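Local coordinates for acetyl transferase (Salmonella typhimurium, PDB 1S7K), which acetylates the N-terminal alpha-amino group of ribosomal protein L7/L12, probably drawing the acetyl group from acetyl-coenzyme A as other GNAT enzymes do, at residues 147-159 against 168-180. Sequence-based numbering, arbitrary orientation.
Sequences VARRNHFTLEGCM and DYHDVNMYARIID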
loop_
_atom_site.group_PDB
_atom_site.type_symbol
_atom_site.label_atom_id
_atom_site.label_comp_id
_atom_site.label_asym_id
_atom_site.label_seq_id
_atom_site.Cartn_x
_atom_site.Cartn_y
_atom_site.Cartn_z
ATOM N N VAL A 147 0.776 -6.797 -19.696
ATOM C CA VAL A 147 0.081 -5.499 -19.770
ATOM C C VAL A 147 1.067 -4.438 -19.288
ATOM O O VAL A 147 1.249 -3.416 -19.925
ATOM C CB VAL A 147 -1.211 -5.496 -18.860
ATOM C CG1 VAL A 147 -1.776 -4.113 -18.759
ATOM C CG2 VAL A 147 -2.304 -6.418 -19.507
ATOM N N ALA A 148 1.725 -4.704 -18.166
ATOM C CA ALA A 148 2.658 -3.714 -17.660
ATOM C C ALA A 148 3.719 -3.358 -18.700
ATOM O O ALA A 148 3.965 -2.164 -18.992
ATOM C CB ALA A 148 3.264 -4.170 -16.369
ATOM N N ARG A 149 4.306 -4.363 -19.323
ATOM C CA ARG A 149 5.343 -4.076 -20.325
ATOM C C ARG A 149 4.843 -3.427 -21.600
ATOM O O ARG A 149 5.493 -2.542 -22.101
ATOM C CB ARG A 149 6.135 -5.359 -20.659
ATOM C CG ARG A 149 6.981 -5.890 -19.466
ATOM C CD ARG A 149 7.817 -7.097 -19.991
ATOM N NE ARG A 149 6.929 -8.099 -20.558
ATOM C CZ ARG A 149 6.642 -9.259 -19.969
ATOM N NH1 ARG A 149 7.194 -9.571 -18.794
ATOM N NH2 ARG A 149 5.776 -10.084 -20.537
ATOM N N ARG A 150 3.707 -3.853 -22.140
ATOM C CA ARG A 150 3.138 -3.277 -23.361
ATOM C C ARG A 150 2.716 -1.812 -23.166
ATOM O O ARG A 150 2.579 -1.085 -24.142
ATOM C CB ARG A 150 1.865 -4.017 -23.792
ATOM C CG ARG A 150 2.036 -5.448 -24.195
ATOM C CD ARG A 150 2.336 -5.631 -25.682
ATOM N NE ARG A 150 2.750 -7.019 -25.852
ATOM C CZ ARG A 150 3.090 -7.574 -26.997
ATOM N NH1 ARG A 150 3.065 -6.861 -28.119
ATOM N NH2 ARG A 150 3.463 -8.850 -27.010
ATOM N N ASN A 151 2.475 -1.398 -21.913
ATOM C CA ASN A 151 2.033 -0.065 -21.664
ATOM C C ASN A 151 3.106 0.832 -21.064
ATOM O O ASN A 151 2.820 1.811 -20.411
ATOM C CB ASN A 151 0.753 -0.167 -20.862
ATOM C CG ASN A 151 -0.348 -0.829 -21.712
ATOM O OD1 ASN A 151 -1.018 -0.128 -22.476
ATOM N ND2 ASN A 151 -0.477 -2.191 -21.646
ATOM N N HIS A 152 4.327 0.410 -21.313
ATOM C CA HIS A 152 5.564 1.132 -20.982
ATOM C C HIS A 152 5.779 1.433 -19.526
ATOM O O HIS A 152 6.240 2.547 -19.177
ATOM C CB HIS A 152 5.578 2.430 -21.790
ATOM C CG HIS A 152 5.026 2.266 -23.174
ATOM N ND1 HIS A 152 5.666 1.527 -24.147
ATOM C CD2 HIS A 152 3.840 2.653 -23.710
ATOM C CE1 HIS A 152 4.899 1.457 -25.227
ATOM N NE2 HIS A 152 3.789 2.130 -24.987
ATOM N N PHE A 153 5.400 0.486 -18.657
ATOM C CA PHE A 153 5.642 0.676 -17.232
ATOM C C PHE A 153 7.096 0.256 -16.965
ATOM O O PHE A 153 7.632 -0.636 -17.637
ATOM C CB PHE A 153 4.720 -0.209 -16.370
ATOM C CG PHE A 153 3.300 0.310 -16.214
ATOM C CD1 PHE A 153 2.435 0.392 -17.298
ATOM C CD2 PHE A 153 2.847 0.762 -14.967
ATOM C CE1 PHE A 153 1.145 0.913 -17.146
ATOM C CE2 PHE A 153 1.571 1.285 -14.788
ATOM C CZ PHE A 153 0.707 1.371 -15.881
ATOM N N THR A 154 7.728 0.856 -15.966
ATOM C CA THR A 154 9.102 0.493 -15.638
ATOM C C THR A 154 9.035 -0.424 -14.440
ATOM O O THR A 154 8.279 -0.127 -13.520
ATOM C CB THR A 154 9.900 1.761 -15.250
ATOM O OG1 THR A 154 10.016 2.594 -16.413
ATOM C CG2 THR A 154 11.314 1.342 -14.746
ATOM N N LEU A 155 9.743 -1.566 -14.479
ATOM C CA LEU A 155 9.767 -2.469 -13.316
ATOM C C LEU A 155 10.687 -1.807 -12.271
ATOM O O LEU A 155 11.886 -1.611 -12.516
ATOM C CB LEU A 155 10.337 -3.846 -13.707
ATOM C CG LEU A 155 10.479 -4.907 -12.570
ATOM C CD1 LEU A 155 9.142 -5.259 -11.995
ATOM C CD2 LEU A 155 11.108 -6.157 -13.120
ATOM N N GLU A 156 10.092 -1.429 -11.147
ATOM C CA GLU A 156 10.804 -0.791 -10.034
ATOM C C GLU A 156 11.366 -1.763 -9.023
ATOM O O GLU A 156 12.307 -1.405 -8.275
ATOM C CB GLU A 156 9.865 0.157 -9.305
ATOM C CG GLU A 156 9.438 1.315 -10.196
ATOM C CD GLU A 156 8.577 2.315 -9.416
ATOM O OE1 GLU A 156 8.573 3.492 -9.762
ATOM O OE2 GLU A 156 7.894 1.912 -8.469
ATOM N N GLY A 157 10.791 -2.971 -8.961
ATOM C CA GLY A 157 11.308 -3.955 -8.005
ATOM C C GLY A 157 10.437 -5.185 -7.923
ATOM O O GLY A 157 9.334 -5.230 -8.500
ATOM N N CYS A 158 10.908 -6.132 -7.115
ATOM C CA CYS A 158 10.227 -7.415 -6.888
ATOM C C CYS A 158 10.052 -7.583 -5.376
ATOM O O CYS A 158 11.053 -7.635 -4.647
ATOM C CB CYS A 158 11.123 -8.517 -7.427
ATOM S SG CYS A 158 10.268 -10.088 -7.350
ATOM N N MET A 159 8.791 -7.609 -4.884
ATOM C CA MET A 159 8.536 -7.742 -3.459
ATOM C C MET A 159 8.449 -9.238 -3.151
ATOM O O MET A 159 7.569 -9.893 -3.646
ATOM C CB MET A 159 7.211 -7.072 -3.183
ATOM C CG MET A 159 7.281 -5.537 -3.579
ATOM S SD MET A 159 5.644 -4.784 -3.652
ATOM C CE MET A 159 5.102 -4.884 -2.026
ATOM N N ASP A 168 0.221 -20.379 -0.687
ATOM C CA ASP A 168 1.615 -19.932 -0.773
ATOM C C ASP A 168 1.728 -18.383 -0.806
ATOM O O ASP A 168 0.755 -17.717 -1.135
ATOM C CB ASP A 168 2.278 -20.483 -2.046
ATOM C CG ASP A 168 2.436 -22.024 -2.035
ATOM O OD1 ASP A 168 2.812 -22.590 -1.008
ATOM O OD2 ASP A 168 2.210 -22.659 -3.074
ATOM N N TYR A 169 2.922 -17.840 -0.499
ATOM C CA TYR A 169 3.158 -16.395 -0.602
ATOM C C TYR A 169 4.061 -16.247 -1.840
ATOM O O TYR A 169 5.180 -16.828 -1.934
ATOM C CB TYR A 169 3.810 -15.840 0.679
ATOM C CG TYR A 169 2.920 -16.130 1.862
ATOM C CD1 TYR A 169 1.999 -15.190 2.316
ATOM C CD2 TYR A 169 3.005 -17.359 2.523
ATOM C CE1 TYR A 169 1.191 -15.443 3.398
ATOM C CE2 TYR A 169 2.187 -17.627 3.620
ATOM C CZ TYR A 169 1.307 -16.682 4.040
ATOM O OH TYR A 169 0.521 -16.985 5.107
ATOM N N HIS A 170 3.555 -15.498 -2.820
ATOM C CA HIS A 170 4.262 -15.342 -4.089
ATOM C C HIS A 170 4.960 -14.011 -4.220
ATOM O O HIS A 170 4.466 -13.036 -3.719
ATOM C CB HIS A 170 3.241 -15.421 -5.215
ATOM C CG HIS A 170 2.505 -16.722 -5.213
ATOM N ND1 HIS A 170 3.003 -17.840 -5.840
ATOM C CD2 HIS A 170 1.390 -17.112 -4.555
ATOM C CE1 HIS A 170 2.220 -18.878 -5.577
ATOM N NE2 HIS A 170 1.232 -18.470 -4.797
ATOM N N ASP A 171 6.061 -13.997 -4.952
ATOM C CA ASP A 171 6.793 -12.743 -5.211
ATOM C C ASP A 171 5.893 -11.901 -6.153
ATOM O O ASP A 171 5.173 -12.453 -7.033
ATOM C CB ASP A 171 8.109 -13.068 -5.905
ATOM C CG ASP A 171 9.178 -13.647 -4.971
ATOM O OD1 ASP A 171 8.862 -14.059 -3.809
ATOM O OD2 ASP A 171 10.347 -13.720 -5.465
ATOM N N VAL A 172 5.998 -10.575 -6.022
ATOM C CA VAL A 172 5.183 -9.628 -6.776
ATOM C C VAL A 172 6.045 -8.542 -7.423
ATOM O O VAL A 172 6.826 -7.932 -6.744
ATOM C CB VAL A 172 4.209 -8.888 -5.810
ATOM C CG1 VAL A 172 3.396 -7.765 -6.539
ATOM C CG2 VAL A 172 3.205 -9.890 -5.234
ATOM N N ASN A 173 5.864 -8.304 -8.711
ATOM C CA ASN A 173 6.600 -7.247 -9.408
ATOM C C ASN A 173 5.868 -5.934 -9.184
ATOM O O ASN A 173 4.629 -5.866 -9.227
ATOM C CB ASN A 173 6.667 -7.537 -10.907
ATOM C CG ASN A 173 7.762 -8.551 -11.260
ATOM O OD1 ASN A 173 8.771 -8.661 -10.564
ATOM N ND2 ASN A 173 7.559 -9.298 -12.349
ATOM N N MET A 174 6.637 -4.887 -8.940
ATOM C CA MET A 174 6.040 -3.591 -8.802
ATOM C C MET A 174 6.511 -2.796 -10.000
ATOM O O MET A 174 7.718 -2.595 -10.195
ATOM C CB MET A 174 6.458 -2.891 -7.494
ATOM C CG MET A 174 5.886 -1.424 -7.548
ATOM S SD MET A 174 6.104 -0.503 -6.014
ATOM C CE MET A 174 4.882 -1.361 -5.022
ATOM N N TYR A 175 5.537 -2.304 -10.774
ATOM C CA TYR A 175 5.759 -1.514 -12.001
ATOM C C TYR A 175 5.172 -0.124 -11.839
ATOM O O TYR A 175 4.148 0.050 -11.165
ATOM C CB TYR A 175 5.008 -2.138 -13.180
ATOM C CG TYR A 175 5.546 -3.449 -13.704
ATOM C CD1 TYR A 175 6.552 -3.476 -14.679
ATOM C CD2 TYR A 175 4.992 -4.661 -13.281
ATOM C CE1 TYR A 175 6.971 -4.749 -15.240
ATOM C CE2 TYR A 175 5.397 -5.879 -13.808
ATOM C CZ TYR A 175 6.390 -5.918 -14.807
ATOM O OH TYR A 175 6.734 -7.167 -15.397
ATOM N N ALA A 176 5.792 0.869 -12.438
ATOM C CA ALA A 176 5.194 2.202 -12.341
ATOM C C ALA A 176 5.380 2.999 -13.607
ATOM O O ALA A 176 6.328 2.784 -14.373
ATOM C CB ALA A 176 5.759 3.037 -11.093
ATOM N N ARG A 177 4.430 3.891 -13.848
ATOM C CA ARG A 177 4.530 4.847 -14.943
ATOM C C ARG A 177 4.144 6.194 -14.382
ATOM O O ARG A 177 3.105 6.288 -13.693
ATOM C CB ARG A 177 3.532 4.510 -16.064
ATOM C CG ARG A 177 3.899 5.317 -17.327
ATOM C CD ARG A 177 3.357 4.652 -18.614
ATOM N NE ARG A 177 3.258 5.666 -19.645
ATOM C CZ ARG A 177 2.465 5.599 -20.707
ATOM N NH1 ARG A 177 1.698 4.533 -20.918
ATOM N NH2 ARG A 177 2.369 6.670 -21.505
ATOM N N ILE A 178 4.964 7.223 -14.651
ATOM C CA ILE A 178 4.666 8.583 -14.209
ATOM C C ILE A 178 4.233 9.373 -15.480
ATOM O O ILE A 178 4.886 9.272 -16.549
ATOM C CB ILE A 178 5.909 9.295 -13.628
ATOM C CG1 ILE A 178 6.522 8.483 -12.458
ATOM C CG2 ILE A 178 5.549 10.769 -13.223
ATOM C CD1 ILE A 178 5.757 8.484 -11.207
ATOM N N ILE A 179 3.138 10.119 -15.374
ATOM C CA ILE A 179 2.657 10.974 -16.480
ATOM C C ILE A 179 2.259 12.335 -15.817
ATOM O O ILE A 179 1.204 12.474 -15.175
ATOM C CB ILE A 179 1.409 10.320 -17.208
ATOM C CG1 ILE A 179 1.784 8.951 -17.765
ATOM C CG2 ILE A 179 1.021 11.184 -18.350
ATOM C CD1 ILE A 179 0.602 8.190 -18.500
ATOM N N ASP A 180 3.149 13.317 -15.958
ATOM C CA ASP A 180 2.987 14.654 -15.343
ATOM C C ASP A 180 4.000 15.531 -16.098
ATOM O O ASP A 180 4.137 15.374 -17.327
ATOM C CB ASP A 180 3.363 14.589 -13.869
ATOM C CG ASP A 180 2.900 15.828 -13.064
ATOM O OD1 ASP A 180 2.168 16.695 -13.607
ATOM O OD2 ASP A 180 3.242 15.883 -11.866
HETATM O O HOH W 1 8.813 -7.509 -17.018
#
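Thr154 and Ala176 trade backbone hydrogen bonds both ways in the GNAT fold's antiparallel hairpin of strands 154-165 and 168-178, as do Met159 and Val172. Between them a classic beta bulge sets Glu156 and Gly157 against Met174: Met174 O takes Glu156 N at 2.8 Å and, weakly, Gly157 N, while Met174 N returns a bond to Gly157 O. Gly157, with phi 172° and no CB, fits a fully extended backbone that residues with side chains seldom adopt. The Glu156 carboxylate lies against the Ala176 methyl; OE2 salt-bridges Arg132 of the same chain, and OE1 accepts from Lys160 N of the second subunit. A Schellman motif with His152 at C-prime ends helix 142-150, and Asn151 ND2 bonds to Val147 O and to Ser114 OG of the CoA site. With CG anti to the backbone N (chi1 -166°) and extended to NE, Arg177 crosses Phe153, CB over the ring centre, and brings NH1 to Asn151 O, weakly bonded. Ala148, ending at CB, sets its methyl over one Tyr175 face, 3.5 Å from the centroid; Leu155 CD1 makes the opposite CH-pi contact. Asn145 OD1 accepts from Asn173 ND2 and bonds to Tyr175 OH, which accepts from a water held by Arg149 NH1.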